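PDB 3A79: toll-like receptor 6, Variable lymphocyte receptor B from Mus musculus, which probably pairs with Toll-like receptor 2 to sense diacylated lipopeptides, its leucine-rich-repeat ectodomain being fused here to part of a hagfish lymphocyte receptor. Local coordinates for residues I228-E233 against W263-K268; L256-T261 against I283-I288; T287-I292 against K313-L318. All coordinates share one frame; numbering follows the deposited sequence.

Contact 1. Residues I228-E233 against W263-K268; sequences IKLNDE and WKCSVK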
loop_
_atom_site.group_PDB
_atom_site.type_symbol
_atom_site.label_atom_id
_atom_site.label_comp_id
_atom_site.label_asym_id
_atom_site.label_seq_id
_atom_site.Cartn_x
_atom_site.Cartn_y
_atom_site.Cartn_z
ATOM N N ILE B 228 -29.390 3.631 -13.521
ATOM C CA ILE B 228 -29.325 3.080 -14.864
ATOM C C ILE B 228 -28.746 1.676 -14.827
ATOM O O ILE B 228 -27.554 1.501 -14.578
ATOM C CB ILE B 228 -28.425 3.944 -15.747
ATOM C CG1 ILE B 228 -28.795 5.413 -15.580
ATOM C CG2 ILE B 228 -28.516 3.497 -17.215
ATOM C CD1 ILE B 228 -27.778 6.349 -16.163
ATOM N N LYS B 229 -29.588 0.680 -15.082
ATOM C CA LYS B 229 -29.147 -0.714 -15.093
ATOM C C LYS B 229 -29.252 -1.290 -16.498
ATOM O O LYS B 229 -30.349 -1.417 -17.038
ATOM C CB LYS B 229 -30.003 -1.539 -14.139
ATOM C CG LYS B 229 -29.663 -3.019 -14.078
ATOM C CD LYS B 229 -30.637 -3.724 -13.138
ATOM C CE LYS B 229 -30.199 -5.130 -12.757
ATOM N NZ LYS B 229 -30.826 -5.535 -11.460
ATOM N N LEU B 230 -28.113 -1.649 -17.085
ATOM C CA LEU B 230 -28.084 -2.114 -18.467
ATOM C C LEU B 230 -27.357 -3.432 -18.634
ATOM O O LEU B 230 -26.316 -3.658 -18.025
ATOM C CB LEU B 230 -27.395 -1.081 -19.355
ATOM C CG LEU B 230 -27.791 0.368 -19.118
ATOM C CD1 LEU B 230 -26.712 1.304 -19.626
ATOM C CD2 LEU B 230 -29.125 0.638 -19.787
ATOM N N ASN B 231 -27.917 -4.304 -19.459
ATOM C CA ASN B 231 -27.125 -5.355 -20.078
ATOM C C ASN B 231 -26.963 -5.031 -21.560
ATOM O O ASN B 231 -27.077 -3.871 -21.954
ATOM C CB ASN B 231 -27.729 -6.746 -19.852
ATOM C CG ASN B 231 -29.236 -6.734 -19.841
ATOM O OD1 ASN B 231 -29.862 -6.322 -20.811
ATOM N ND2 ASN B 231 -29.827 -7.202 -18.749
ATOM N N ASP B 232 -26.686 -6.030 -22.384
ATOM C CA ASP B 232 -26.519 -5.753 -23.808
ATOM C C ASP B 232 -27.875 -5.648 -24.504
ATOM O O ASP B 232 -28.016 -4.936 -25.503
ATOM C CB ASP B 232 -25.656 -6.822 -24.464
ATOM C CG ASP B 232 -24.392 -7.105 -23.677
ATOM O OD1 ASP B 232 -23.712 -6.133 -23.286
ATOM O OD2 ASP B 232 -24.082 -8.294 -23.450
ATOM N N GLU B 233 -28.873 -6.334 -23.942
ATOM C CA GLU B 233 -30.221 -6.405 -24.508
ATOM C C GLU B 233 -31.036 -5.111 -24.399
ATOM O O GLU B 233 -32.010 -4.932 -25.131
ATOM C CB GLU B 233 -31.006 -7.560 -23.878
ATOM C CG GLU B 233 -30.522 -8.947 -24.288
ATOM C CD GLU B 233 -31.611 -10.013 -24.161
ATOM O OE1 GLU B 233 -32.510 -9.849 -23.308
ATOM O OE2 GLU B 233 -31.569 -11.012 -24.918
ATOM N N TRP B 263 -19.447 -4.169 -19.824
ATOM C CA TRP B 263 -18.329 -3.437 -20.391
ATOM C C TRP B 263 -18.633 -3.087 -21.849
ATOM O O TRP B 263 -18.451 -1.937 -22.258
ATOM C CB TRP B 263 -16.993 -4.187 -20.250
ATOM C CG TRP B 263 -15.839 -3.360 -20.753
ATOM C CD1 TRP B 263 -14.965 -3.678 -21.762
ATOM C CD2 TRP B 263 -15.475 -2.046 -20.308
ATOM N NE1 TRP B 263 -14.077 -2.650 -21.958
ATOM C CE2 TRP B 263 -14.362 -1.640 -21.073
ATOM C CE3 TRP B 263 -15.984 -1.172 -19.334
ATOM C CZ2 TRP B 263 -13.739 -0.403 -20.888
ATOM C CZ3 TRP B 263 -15.365 0.060 -19.155
ATOM C CH2 TRP B 263 -14.252 0.429 -19.925
ATOM N N LYS B 264 -19.101 -4.070 -22.624
ATOM C CA LYS B 264 -19.524 -3.838 -24.015
ATOM C C LYS B 264 -20.388 -2.582 -24.116
ATOM O O LYS B 264 -20.189 -1.738 -24.999
ATOM C CB LYS B 264 -20.302 -5.051 -24.553
ATOM C CG LYS B 264 -20.614 -5.042 -26.048
ATOM C CD LYS B 264 -21.179 -6.400 -26.493
ATOM C CE LYS B 264 -20.760 -6.797 -27.928
ATOM N NZ LYS B 264 -21.797 -6.538 -28.995
ATOM N N CYS B 265 -21.338 -2.463 -23.192
ATOM C CA CYS B 265 -22.286 -1.365 -23.208
ATOM C C CYS B 265 -21.643 -0.056 -22.767
ATOM O O CYS B 265 -22.091 1.023 -23.145
ATOM C CB CYS B 265 -23.517 -1.694 -22.348
ATOM S SG CYS B 265 -24.869 -0.476 -22.490
ATOM N N SER B 266 -20.598 -0.143 -21.957
ATOM C CA SER B 266 -19.931 1.065 -21.494
ATOM C C SER B 266 -19.130 1.683 -22.627
ATOM O O SER B 266 -19.160 2.897 -22.836
ATOM C CB SER B 266 -19.057 0.774 -20.276
ATOM O OG SER B 266 -19.870 0.534 -19.131
ATOM N N VAL B 267 -18.434 0.831 -23.372
ATOM C CA VAL B 267 -17.693 1.251 -24.553
ATOM C C VAL B 267 -18.636 1.811 -25.639
ATOM O O VAL B 267 -18.268 2.702 -26.411
ATOM C CB VAL B 267 -16.840 0.087 -25.086
ATOM C CG1 VAL B 267 -15.917 0.564 -26.193
ATOM C CG2 VAL B 267 -16.030 -0.499 -23.954
ATOM N N LYS B 268 -19.859 1.296 -25.681
ATOM C CA LYS B 268 -20.893 1.886 -26.520
ATOM C C LYS B 268 -21.330 3.262 -25.996
ATOM O O LYS B 268 -21.354 4.241 -26.732
ATOM C CB LYS B 268 -22.093 0.945 -26.625
ATOM C CG LYS B 268 -21.797 -0.301 -27.415
ATOM C CD LYS B 268 -23.021 -1.186 -27.571
ATOM C CE LYS B 268 -22.756 -2.293 -28.585
ATOM N NZ LYS B 268 -23.837 -3.316 -28.610
#

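Contact 2. Residues L256-T261 against I283-I288; sequences LQHIET and IYNLTI. With NAG (2-acetamido-2-deoxy-beta-D-glucopyranose), chain F.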
loop_
_atom_site.group_PDB
_atom_site.type_symbol
_atom_site.label_atom_id
_atom_site.label_comp_id
_atom_site.label_asym_id
_atom_site.label_seq_id
_atom_site.Cartn_x
_atom_site.Cartn_y
_atom_site.Cartn_z
ATOM N N LEU B 256 -24.040 10.598 -15.324
ATOM C CA LEU B 256 -24.632 9.288 -15.090
ATOM C C LEU B 256 -24.380 8.851 -13.633
ATOM O O LEU B 256 -23.241 8.815 -13.198
ATOM C CB LEU B 256 -24.027 8.286 -16.080
ATOM C CG LEU B 256 -24.734 8.079 -17.433
ATOM C CD1 LEU B 256 -25.455 9.332 -17.915
ATOM C CD2 LEU B 256 -23.789 7.523 -18.520
ATOM N N GLN B 257 -25.434 8.544 -12.878
ATOM C CA GLN B 257 -25.299 8.124 -11.471
ATOM C C GLN B 257 -25.858 6.737 -11.235
ATOM O O GLN B 257 -26.956 6.416 -11.684
ATOM C CB GLN B 257 -26.025 9.081 -10.536
ATOM C CG GLN B 257 -25.137 9.935 -9.687
ATOM C CD GLN B 257 -25.940 10.861 -8.794
ATOM O OE1 GLN B 257 -25.923 12.078 -8.977
ATOM N NE2 GLN B 257 -26.662 10.287 -7.826
ATOM N N HIS B 258 -25.105 5.909 -10.528
ATOM C CA HIS B 258 -25.549 4.548 -10.247
ATOM C C HIS B 258 -25.786 3.649 -11.475
ATOM O O HIS B 258 -26.747 2.886 -11.509
ATOM C CB HIS B 258 -26.794 4.617 -9.379
ATOM C CG HIS B 258 -26.695 5.650 -8.303
ATOM N ND1 HIS B 258 -27.524 6.749 -8.245
ATOM C CD2 HIS B 258 -25.834 5.772 -7.265
ATOM C CE1 HIS B 258 -27.191 7.495 -7.207
ATOM N NE2 HIS B 258 -26.170 6.924 -6.597
ATOM N N ILE B 259 -24.891 3.722 -12.460
ATOM C CA ILE B 259 -24.978 2.891 -13.662
ATOM C C ILE B 259 -24.335 1.538 -13.435
ATOM O O ILE B 259 -23.136 1.451 -13.208
ATOM C CB ILE B 259 -24.209 3.512 -14.840
ATOM C CG1 ILE B 259 -24.175 5.026 -14.718
ATOM C CG2 ILE B 259 -24.785 3.083 -16.165
ATOM C CD1 ILE B 259 -23.098 5.510 -13.793
ATOM N N GLU B 260 -25.128 0.481 -13.499
ATOM C CA GLU B 260 -24.576 -0.858 -13.542
ATOM C C GLU B 260 -24.713 -1.319 -14.962
ATOM O O GLU B 260 -25.817 -1.352 -15.496
ATOM C CB GLU B 260 -25.364 -1.806 -12.657
ATOM C CG GLU B 260 -25.252 -3.240 -13.122
ATOM C CD GLU B 260 -26.355 -4.116 -12.580
ATOM O OE1 GLU B 260 -26.831 -5.003 -13.334
ATOM O OE2 GLU B 260 -26.745 -3.906 -11.408
ATOM N N THR B 261 -23.602 -1.677 -15.587
ATOM C CA THR B 261 -23.628 -1.920 -17.022
ATOM C C THR B 261 -22.582 -2.934 -17.445
ATOM O O THR B 261 -21.584 -3.120 -16.768
ATOM C CB THR B 261 -23.426 -0.594 -17.812
ATOM O OG1 THR B 261 -22.716 -0.859 -19.016
ATOM C CG2 THR B 261 -22.595 0.385 -17.020
ATOM N N ILE B 283 -19.414 10.334 -14.426
ATOM C CA ILE B 283 -20.027 9.071 -14.035
ATOM C C ILE B 283 -19.746 8.786 -12.557
ATOM O O ILE B 283 -18.608 8.873 -12.110
ATOM C CB ILE B 283 -19.535 7.913 -14.936
ATOM C CG1 ILE B 283 -19.936 8.172 -16.383
ATOM C CG2 ILE B 283 -20.073 6.582 -14.456
ATOM C CD1 ILE B 283 -19.170 7.345 -17.388
ATOM N N TYR B 284 -20.793 8.466 -11.806
ATOM C CA TYR B 284 -20.703 8.249 -10.361
ATOM C C TYR B 284 -21.234 6.871 -9.991
ATOM O O TYR B 284 -22.350 6.524 -10.350
ATOM C CB TYR B 284 -21.533 9.300 -9.628
ATOM C CG TYR B 284 -20.875 10.654 -9.487
ATOM C CD1 TYR B 284 -19.941 10.886 -8.483
ATOM C CD2 TYR B 284 -21.201 11.712 -10.336
ATOM C CE1 TYR B 284 -19.335 12.128 -8.334
ATOM C CE2 TYR B 284 -20.598 12.962 -10.194
ATOM C CZ TYR B 284 -19.665 13.160 -9.189
ATOM O OH TYR B 284 -19.053 14.382 -9.024
ATOM N N ASN B 285 -20.449 6.085 -9.261
ATOM C CA ASN B 285 -20.908 4.765 -8.818
ATOM C C ASN B 285 -21.244 3.874 -10.025
ATOM O O ASN B 285 -22.366 3.401 -10.194
ATOM C CB ASN B 285 -22.071 4.929 -7.816
ATOM C CG ASN B 285 -22.687 3.616 -7.362
ATOM O OD1 ASN B 285 -22.040 2.562 -7.345
ATOM N ND2 ASN B 285 -23.965 3.694 -6.961
ATOM N N LEU B 286 -20.229 3.653 -10.854
ATOM C CA LEU B 286 -20.277 2.706 -11.964
ATOM C C LEU B 286 -19.995 1.262 -11.515
ATOM O O LEU B 286 -19.127 1.031 -10.672
ATOM C CB LEU B 286 -19.255 3.124 -13.029
ATOM C CG LEU B 286 -18.934 2.171 -14.177
ATOM C CD1 LEU B 286 -20.119 2.078 -15.097
ATOM C CD2 LEU B 286 -17.721 2.666 -14.925
ATOM N N THR B 287 -20.719 0.299 -12.092
ATOM C CA THR B 287 -20.510 -1.132 -11.819
ATOM C C THR B 287 -20.343 -1.952 -13.110
ATOM O O THR B 287 -21.330 -2.291 -13.756
ATOM C CB THR B 287 -21.686 -1.735 -11.003
ATOM O OG1 THR B 287 -21.960 -0.923 -9.857
ATOM C CG2 THR B 287 -21.369 -3.134 -10.550
ATOM N N ILE B 288 -19.099 -2.264 -13.482
ATOM C CA ILE B 288 -18.799 -3.095 -14.663
ATOM C C ILE B 288 -19.315 -4.530 -14.476
ATOM O O ILE B 288 -19.100 -5.134 -13.426
ATOM C CB ILE B 288 -17.283 -3.160 -14.928
ATOM C CG1 ILE B 288 -16.621 -1.783 -14.769
ATOM C CG2 ILE B 288 -17.011 -3.758 -16.275
ATOM C CD1 ILE B 288 -17.145 -0.721 -15.695
HETATM C C1 NAG F . -24.521 2.452 -6.470
HETATM C C2 NAG F . -25.266 2.931 -5.217
HETATM C C3 NAG F . -26.294 1.950 -4.668
HETATM C C4 NAG F . -27.006 1.118 -5.737
HETATM C C5 NAG F . -26.147 0.757 -6.947
HETATM C C6 NAG F . -27.048 0.230 -8.062
HETATM C C7 NAG F . -24.172 4.488 -3.655
HETATM C C8 NAG F . -22.773 4.868 -3.272
HETATM N N2 NAG F . -24.338 3.245 -4.141
HETATM O O3 NAG F . -27.256 2.714 -3.973
HETATM O O4 NAG F . -27.513 -0.062 -5.137
HETATM O O5 NAG F . -25.396 1.860 -7.416
HETATM O O6 NAG F . -26.291 -0.145 -9.193
HETATM O O7 NAG F . -25.075 5.317 -3.505
#

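Contact 3. Residues T287-I292 against K313-L318; sequences TITERI and KNQVFL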
loop_
_atom_site.group_PDB
_atom_site.type_symbol
_atom_site.label_atom_id
_atom_site.label_comp_id
_atom_site.label_asym_id
_atom_site.label_seq_id
_atom_site.Cartn_x
_atom_site.Cartn_y
_atom_site.Cartn_z
ATOM N N THR B 287 -20.719 0.299 -12.092
ATOM C CA THR B 287 -20.510 -1.132 -11.819
ATOM C C THR B 287 -20.343 -1.952 -13.110
ATOM O O THR B 287 -21.330 -2.291 -13.756
ATOM C CB THR B 287 -21.686 -1.735 -11.003
ATOM O OG1 THR B 287 -21.960 -0.923 -9.857
ATOM C CG2 THR B 287 -21.369 -3.134 -10.550
ATOM N N ILE B 288 -19.099 -2.264 -13.482
ATOM C CA ILE B 288 -18.799 -3.095 -14.663
ATOM C C ILE B 288 -19.315 -4.530 -14.476
ATOM O O ILE B 288 -19.100 -5.134 -13.426
ATOM C CB ILE B 288 -17.283 -3.160 -14.928
ATOM C CG1 ILE B 288 -16.621 -1.783 -14.769
ATOM C CG2 ILE B 288 -17.011 -3.758 -16.275
ATOM C CD1 ILE B 288 -17.145 -0.721 -15.695
ATOM N N THR B 289 -19.965 -5.102 -15.489
ATOM C CA THR B 289 -20.899 -6.183 -15.170
ATOM C C THR B 289 -20.685 -7.651 -15.524
ATOM O O THR B 289 -20.558 -8.460 -14.606
ATOM C CB THR B 289 -22.358 -5.763 -15.357
ATOM O OG1 THR B 289 -22.862 -5.379 -14.075
ATOM C CG2 THR B 289 -23.204 -6.899 -15.898
ATOM N N GLU B 290 -20.681 -8.054 -16.782
ATOM C CA GLU B 290 -20.740 -9.515 -16.992
ATOM C C GLU B 290 -19.425 -10.083 -17.476
ATOM O O GLU B 290 -19.076 -11.220 -17.164
ATOM C CB GLU B 290 -21.840 -9.930 -17.978
ATOM C CG GLU B 290 -23.286 -9.692 -17.547
ATOM C CD GLU B 290 -24.258 -9.739 -18.732
ATOM O OE1 GLU B 290 -23.811 -10.024 -19.869
ATOM O OE2 GLU B 290 -25.468 -9.494 -18.536
ATOM N N ARG B 291 -18.717 -9.289 -18.268
ATOM C CA ARG B 291 -17.474 -9.710 -18.883
ATOM C C ARG B 291 -16.773 -8.462 -19.374
ATOM O O ARG B 291 -17.398 -7.423 -19.554
ATOM C CB ARG B 291 -17.735 -10.686 -20.037
ATOM C CG ARG B 291 -19.021 -10.410 -20.819
ATOM C CD ARG B 291 -19.500 -11.594 -21.648
ATOM N NE ARG B 291 -18.460 -12.026 -22.577
ATOM C CZ ARG B 291 -17.596 -13.012 -22.337
ATOM N NH1 ARG B 291 -17.642 -13.681 -21.190
ATOM N NH2 ARG B 291 -16.684 -13.334 -23.247
ATOM N N ILE B 292 -15.465 -8.562 -19.561
ATOM C CA ILE B 292 -14.698 -7.487 -20.157
ATOM C C ILE B 292 -13.884 -8.039 -21.328
ATOM O O ILE B 292 -12.888 -8.736 -21.134
ATOM C CB ILE B 292 -13.773 -6.823 -19.131
ATOM C CG1 ILE B 292 -14.579 -6.305 -17.936
ATOM C CG2 ILE B 292 -12.994 -5.701 -19.770
ATOM C CD1 ILE B 292 -13.725 -5.620 -16.849
ATOM N N LYS B 313 -17.194 -0.032 -8.857
ATOM C CA LYS B 313 -17.223 -1.402 -8.362
ATOM C C LYS B 313 -17.046 -2.285 -9.641
ATOM O O LYS B 313 -17.626 -1.985 -10.682
ATOM C CB LYS B 313 -18.514 -1.684 -7.494
ATOM C CG LYS B 313 -19.149 -0.440 -6.630
ATOM C CD LYS B 313 -20.192 -0.793 -5.433
ATOM C CE LYS B 313 -20.773 0.476 -4.616
ATOM N NZ LYS B 313 -21.592 0.393 -3.259
ATOM N N ASN B 314 -16.188 -3.307 -9.609
ATOM C CA ASN B 314 -16.043 -4.214 -10.771
ATOM C C ASN B 314 -16.250 -5.705 -10.444
ATOM O O ASN B 314 -15.561 -6.267 -9.601
ATOM C CB ASN B 314 -14.703 -4.002 -11.485
ATOM C CG ASN B 314 -14.466 -5.000 -12.629
ATOM O OD1 ASN B 314 -15.333 -5.803 -12.967
ATOM N ND2 ASN B 314 -13.278 -4.948 -13.222
ATOM N N GLN B 315 -17.198 -6.337 -11.126
ATOM C CA GLN B 315 -17.600 -7.707 -10.816
ATOM C C GLN B 315 -16.940 -8.778 -11.685
ATOM O O GLN B 315 -17.127 -9.968 -11.445
ATOM C CB GLN B 315 -19.115 -7.851 -10.923
ATOM C CG GLN B 315 -19.875 -6.857 -10.094
ATOM C CD GLN B 315 -21.363 -7.070 -10.180
ATOM O OE1 GLN B 315 -21.847 -7.854 -11.014
ATOM N NE2 GLN B 315 -22.107 -6.375 -9.317
ATOM N N VAL B 316 -16.195 -8.360 -12.700
ATOM C CA VAL B 316 -15.433 -9.299 -13.515
ATOM C C VAL B 316 -14.012 -9.398 -12.947
ATOM O O VAL B 316 -13.432 -8.372 -12.581
ATOM C CB VAL B 316 -15.379 -8.834 -14.984
ATOM C CG1 VAL B 316 -14.843 -9.928 -15.866
ATOM C CG2 VAL B 316 -16.747 -8.439 -15.442
ATOM N N PHE B 317 -13.457 -10.612 -12.860
ATOM C CA PHE B 317 -12.124 -10.785 -12.258
ATOM C C PHE B 317 -11.063 -11.245 -13.222
ATOM O O PHE B 317 -9.905 -10.820 -13.120
ATOM C CB PHE B 317 -12.161 -11.687 -11.024
ATOM C CG PHE B 317 -12.898 -11.076 -9.893
ATOM C CD1 PHE B 317 -14.185 -11.472 -9.597
ATOM C CD2 PHE B 317 -12.338 -10.045 -9.175
ATOM C CE1 PHE B 317 -14.877 -10.886 -8.578
ATOM C CE2 PHE B 317 -13.034 -9.453 -8.151
ATOM C CZ PHE B 317 -14.307 -9.870 -7.854
ATOM N N LEU B 318 -11.464 -12.104 -14.153
ATOM C CA LEU B 318 -10.582 -12.545 -15.224
ATOM C C LEU B 318 -10.901 -11.835 -16.549
ATOM O O LEU B 318 -11.991 -11.977 -17.106
ATOM C CB LEU B 318 -10.667 -14.060 -15.413
ATOM C CG LEU B 318 -10.816 -14.948 -14.183
ATOM C CD1 LEU B 318 -10.764 -16.427 -14.579
ATOM C CD2 LEU B 318 -9.735 -14.619 -13.206
#

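Contact 1. Residues I228-E233 against W263-K268
D232 OD1 is the polar atom on which the contact turns: it hydrogen-bonds to the hydroxyl OG1 of T262, just ahead of the helical segment, while the aliphatic part of K264 lies against it. OD1 is 3.8 Å from K264 CB and 4.1 Å from K264 CD, the two side chains crossing at about a right angle. This is not a salt bridge, since K264 NZ stays 6.0 Å from D232 OD1; the lysine chain bends at its third and fourth torsions. The same carboxylate oxygen, D232 OD1, stands 4.4 Å from C265 N. Deeper in lies an apolar pair. L230, its CB directed at the helix, brings CD1 to 3.8 Å from C265 SG, and the same sulfur stands 4.1 Å from N231 O. In C265 the SG is anti to the backbone N (chi1 -172°), which projects it from the helix into the angle between L230 and the N231 carbonyl. Both segments belong to the Toll-like receptor 6 part of the fusion and come from its leucine-rich repeats: 228-233 runs out of strand 222-229 and passes beside the first turn of helix 263-273. C265 SG forms a disulfide with C235 on helix 235-246, so the sulfur packed on L230 also ties helix 263-273 to helix 235-246; L230 itself touches L238 of the latter. The bend after L230 is pinned from its own side by N234, whose OD1 bonds to N231 N and whose ND2 bonds to K229 O, and N231 OD1 accepts a weak bond from E233 N at 3.3 Å.

Contact 2. Residues L256-T261 against I283-I288
I259 and I283 pack on the buried side, CD1 of I259 against CG2 of I283, the two side chains crossing at about a right angle. Next to them T261 CG2 lies 3.6 Å from L286 CD1, and L256 CB meets I283 CG1. Two pairs of backbone bonds join the strands: Y284 N to L256 O and H258 N to Y284 O, both 2.8 Å, then T287 N to I259 O and T261 N to T287 O. Between the pairs both chains turn a corner, at H258 and N285, each with positive phi. The other side is looser and carries sugar. Q257 CG rests 3.7 Å from Y284 CB, and N285 ND2 is covalently linked to C1 of an N-acetylglucosamine; the H258 ring lies obliquely near this sugar, though its exact placing is doubtful. An alanine here would remove the ring beside the sugar, which is likely to be left freer to turn about its link to N285. Short parallel strands in register, one from each successive repeat, form the concave surface of a leucine-rich-repeat solenoid, here in the Toll-like receptor 6 part.

Contact 3. Residues T287-I292 against K313-L318
I288 supplies both backbone hydrogen bonds of the contact, its N donating to K313 O and its O accepting from Q315 N at 3.2 Å, the latter bond nearly straight at 165°. They continue the parallel pairing of strands 278-288 and 306-314 until the two chains leave the sheet. Past that point the polar grip is local: N314, with CG anti to its N (chi1 175°), turns OD1 back to accept from V316 N at 2.7 Å, the donor lying above the carbonyl plane. This is an Asx turn, and it bends the second chain where the strand ends. Van der Waals packing follows the bend. V316 CG2 meets I292 CG1 at 3.9 Å, and methyls also lie against polar nitrogens: V316 CG2 is 3.5 Å from R291 N, and I292 CD1 is 3.7 Å from N314 ND2. W263 of helix 263-273 and F319 also touch I292. At the more exposed margin Q315 lies across T287, NE2 3.5 Å from T287 CG2, and runs side by side with T289. R291 has its salt-bridge partner in D293. Just beyond, F317 packs on another protein chain, probably the partner receptor, and L318 O makes a weak hydrogen bond to a basic side chain of the bound peptide. Short parallel strands passing into loops that lead away from the concave face, as here in the Toll-like receptor 6 part, belong to the leucine-rich-repeat fold.

Overall arrangement
The three contacts step along adjoining repeats of one solenoid. Contact 1 and contact 2 have centres about 10 Å apart and meet on E260, whose O and N probably hydrogen-bond to L230 N and I228 O, each at 2.8 Å, setting strand 222-229 beside 252-261. Contact 2 hands on to contact 3 through shared T287 and I288, with a probable bond from K313 N to L286 O; their centres lie about 12 Å apart. Contacts 1 and 3, also about 12 Å apart, meet where W263 packs against R291 and I292. The sugar on N285 lies at contact 2, with K313 of contact 3 also near a sugar, and the end of 313-318 comes near the bound peptide and the other chain.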